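Local coordinates for protein nidogen (Mus musculus, PDB 1NPE) that probably links laminin into basement-membrane networks through its six-bladed YWTD beta-propeller domain, at residues 7-12 with 252-257. Numbering follows the deposited sequence.
Sequences AQTGKI and RLYGIT
A7 and the neighbours Y254 and G255 are joined by two backbone hydrogen bonds. The A7 N donates to G255 O (2.8 Å), and Y254 N donates to A7 O (2.7 Å), so adjacent residues of 252-257 serve one alanine. The second bond is fairly straight at the hydrogen, but Y254 N approaches A7 O from above the carbonyl plane, off its lone pairs. L253 CA makes a CH···O contact to A7 O at 3.4 Å. Further along, where Q8 to K11 form a type II turn, a water takes over: it accepts from T9 N at 2.9 Å and donates to R252 O at 2.7 Å.

Among apolar contacts, A7 CB meets Y254 CB at 4.0 Å. On the other flank Q8 and L253 run side by side, pointing the same way. With its chain extended beyond CG (chi2 180°), Q8 lays CG, CD and NE2 along L253 CD2, which is 3.4 Å from CG, while NE2 hydrogen-bonds to K249 O. An alanine in place of Q8 would probably leave the K249 carbonyl without this donor and open a gap beside the L253 methyl.

The Y254 ring lies alongside T9, presenting an edge to T9 OG1, which sits near the ring plane 3.9 Å from CE2. T9 OG1 is hydrogen-bonded to an acidic side chain of another protein's chain, and R252 N also donates to an acidic side chain there.

Strand 256-259 joins 2-8 in the same antiparallel sheet, the C-terminal strand completing the N-terminal blade as in the Velcro closure of beta-propellers. The backbone pairing thus closes the ring, and the T9 and R252 contacts with the other protein suggest that this end belongs to a polar binding surface.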
ATOM      1  N   ALA A   7       8.019  -8.849   4.485  1.00 23.61           N
ATOM      2  CA  ALA A   7       7.249  -9.400   3.385  1.00 22.96           C
ATOM      3  C   ALA A   7       7.846  -9.233   1.993  1.00 24.36           C
ATOM      4  O   ALA A   7       8.526  -8.251   1.697  1.00 22.95           O
ATOM      5  CB  ALA A   7       5.841  -8.822   3.411  1.00 21.66           C
ATOM      6  N   GLN A   8       7.579 -10.231   1.156  1.00 25.50           N
ATOM      7  CA  GLN A   8       7.989 -10.274  -0.245  1.00 26.63           C
ATOM      8  C   GLN A   8       6.837 -10.953  -0.967  1.00 25.95           C
ATOM      9  O   GLN A   8       5.932 -11.496  -0.322  1.00 26.41           O
ATOM     10  CB  GLN A   8       9.264 -11.093  -0.446  1.00 28.09           C
ATOM     11  CG  GLN A   8      10.547 -10.291  -0.342  1.00 29.38           C
ATOM     12  CD  GLN A   8      11.795 -11.138  -0.538  1.00 29.49           C
ATOM     13  OE1 GLN A   8      11.910 -12.230   0.012  1.00 33.95           O
ATOM     14  NE2 GLN A   8      12.743 -10.627  -1.313  1.00 30.50           N
ATOM     15  N   THR A   9       6.842 -10.889  -2.295  1.00 25.25           N
ATOM     16  CA  THR A   9       5.790 -11.519  -3.077  1.00 23.70           C
ATOM     17  C   THR A   9       5.881 -13.020  -2.865  1.00 23.13           C
ATOM     18  O   THR A   9       6.949 -13.612  -3.023  1.00 23.52           O
ATOM     19  CB  THR A   9       5.919 -11.182  -4.581  1.00 25.16           C
ATOM     20  OG1 THR A   9       5.707  -9.779  -4.779  1.00 25.97           O
ATOM     21  CG2 THR A   9       4.907 -11.953  -5.409  1.00 22.25           C
ATOM     22  N   GLY A  10       4.770 -13.601  -2.412  1.00 23.69           N
ATOM     23  CA  GLY A  10       4.686 -15.033  -2.180  1.00 21.92           C
ATOM     24  C   GLY A  10       5.297 -15.592  -0.907  1.00 21.62           C
ATOM     25  O   GLY A  10       5.329 -16.810  -0.744  1.00 21.96           O
ATOM     26  N   LYS A  11       5.733 -14.731   0.011  1.00 20.93           N
ATOM     27  CA  LYS A  11       6.354 -15.211   1.249  1.00 19.96           C
ATOM     28  C   LYS A  11       6.552 -14.154   2.329  1.00 19.18           C
ATOM     29  O   LYS A  11       6.334 -12.967   2.109  1.00 19.60           O
ATOM     30  CB  LYS A  11       7.730 -15.807   0.929  1.00 21.19           C
ATOM     31  CG  LYS A  11       8.645 -14.836   0.192  1.00 22.44           C
ATOM     32  CD  LYS A  11      10.031 -15.415  -0.065  1.00 26.04           C
ATOM     33  CE  LYS A  11      10.821 -15.555   1.222  1.00 25.66           C
ATOM     34  NZ  LYS A  11      12.201 -16.013   0.930  1.00 27.80           N
ATOM     35  N   ILE A  12       6.932 -14.627   3.511  1.00 18.70           N
ATOM     36  CA  ILE A  12       7.255 -13.776   4.650  1.00 20.90           C
ATOM     37  C   ILE A  12       8.601 -14.325   5.129  1.00 22.59           C
ATOM     38  O   ILE A  12       8.719 -15.519   5.419  1.00 22.26           O
ATOM     39  CB  ILE A  12       6.244 -13.890   5.817  1.00 18.90           C
ATOM     40  CG1 ILE A  12       4.880 -13.318   5.424  1.00 18.82           C
ATOM     41  CG2 ILE A  12       6.771 -13.133   7.033  1.00 16.30           C
ATOM     42  CD1 ILE A  12       3.842 -13.475   6.523  1.00 15.00           C
ATOM     43  N   ARG A 252      10.759  -7.337  -4.700  1.00 27.93           N
ATOM     44  CA  ARG A 252      10.251  -6.203  -3.926  1.00 26.78           C
ATOM     45  C   ARG A 252       9.922  -6.541  -2.462  1.00 24.71           C
ATOM     46  O   ARG A 252       9.149  -7.455  -2.181  1.00 24.90           O
ATOM     47  CB  ARG A 252       9.001  -5.646  -4.607  1.00 28.56           C
ATOM     48  CG  ARG A 252       8.709  -4.185  -4.325  1.00 29.70           C
ATOM     49  CD  ARG A 252       9.641  -3.298  -5.104  1.00 31.46           C
ATOM     50  NE  ARG A 252       8.927  -2.344  -5.944  1.00 34.15           N
ATOM     51  CZ  ARG A 252       9.521  -1.481  -6.764  1.00 33.87           C
ATOM     52  NH1 ARG A 252      10.845  -1.447  -6.855  1.00 34.29           N
ATOM     53  NH2 ARG A 252       8.793  -0.653  -7.497  1.00 32.89           N
ATOM     54  N   LEU A 253      10.546  -5.818  -1.540  1.00 21.91           N
ATOM     55  CA  LEU A 253      10.306  -6.005  -0.113  1.00 21.10           C
ATOM     56  C   LEU A 253       9.122  -5.139   0.317  1.00 20.06           C
ATOM     57  O   LEU A 253       8.981  -4.019  -0.158  1.00 18.52           O
ATOM     58  CB  LEU A 253      11.536  -5.583   0.696  1.00 22.34           C
ATOM     59  CG  LEU A 253      12.858  -6.325   0.491  1.00 22.73           C
ATOM     60  CD1 LEU A 253      13.821  -5.885   1.570  1.00 24.78           C
ATOM     61  CD2 LEU A 253      12.640  -7.813   0.602  1.00 22.59           C
ATOM     62  N   TYR A 254       8.290  -5.642   1.225  1.00 18.06           N
ATOM     63  CA  TYR A 254       7.150  -4.867   1.692  1.00 18.00           C
ATOM     64  C   TYR A 254       7.149  -4.591   3.201  1.00 17.49           C
ATOM     65  O   TYR A 254       8.098  -4.005   3.719  1.00 18.35           O
ATOM     66  CB  TYR A 254       5.839  -5.504   1.214  1.00 18.39           C
ATOM     67  CG  TYR A 254       5.738  -5.520  -0.298  1.00 21.66           C
ATOM     68  CD1 TYR A 254       5.626  -4.327  -1.019  1.00 23.40           C
ATOM     69  CD2 TYR A 254       5.820  -6.717  -1.016  1.00 22.50           C
ATOM     70  CE1 TYR A 254       5.606  -4.324  -2.413  1.00 26.18           C
ATOM     71  CE2 TYR A 254       5.800  -6.723  -2.414  1.00 25.56           C
ATOM     72  CZ  TYR A 254       5.696  -5.525  -3.103  1.00 26.58           C
ATOM     73  OH  TYR A 254       5.724  -5.514  -4.478  1.00 30.06           O
ATOM     74  N   GLY A 255       6.082  -4.984   3.892  1.00 16.26           N
ATOM     75  CA  GLY A 255       5.982  -4.749   5.322  1.00 15.08           C
ATOM     76  C   GLY A 255       7.087  -5.365   6.157  1.00 16.06           C
ATOM     77  O   GLY A 255       7.749  -6.319   5.742  1.00 17.46           O
ATOM     78  N   ILE A 256       7.260  -4.831   7.356  1.00 15.77           N
ATOM     79  CA  ILE A 256       8.281  -5.302   8.274  1.00 17.10           C
ATOM     80  C   ILE A 256       7.791  -5.124   9.708  1.00 19.43           C
ATOM     81  O   ILE A 256       7.163  -4.118  10.042  1.00 22.61           O
ATOM     82  CB  ILE A 256       9.615  -4.537   8.056  1.00 14.87           C
ATOM     83  CG1 ILE A 256      10.755  -5.197   8.825  1.00 12.71           C
ATOM     84  CG2 ILE A 256       9.470  -3.082   8.452  1.00 13.46           C
ATOM     85  CD1 ILE A 256      12.124  -4.665   8.433  1.00 11.82           C
ATOM     86  N   THR A 257       8.066  -6.114  10.547  1.00 20.48           N
ATOM     87  CA  THR A 257       7.654  -6.071  11.938  1.00 23.14           C
ATOM     88  C   THR A 257       8.635  -6.866  12.794  1.00 24.57           C
ATOM     89  O   THR A 257       9.428  -7.659  12.279  1.00 25.99           O
ATOM     90  CB  THR A 257       6.212  -6.619  12.100  1.00 21.94           C
ATOM     91  OG1 THR A 257       5.759  -6.398  13.439  1.00 24.46           O
ATOM     92  CG2 THR A 257       6.148  -8.108  11.777  1.00 21.26           C
TER
HETATM   93  O   HOH W   1       8.663  -9.353  -3.989  1.00 20.03           O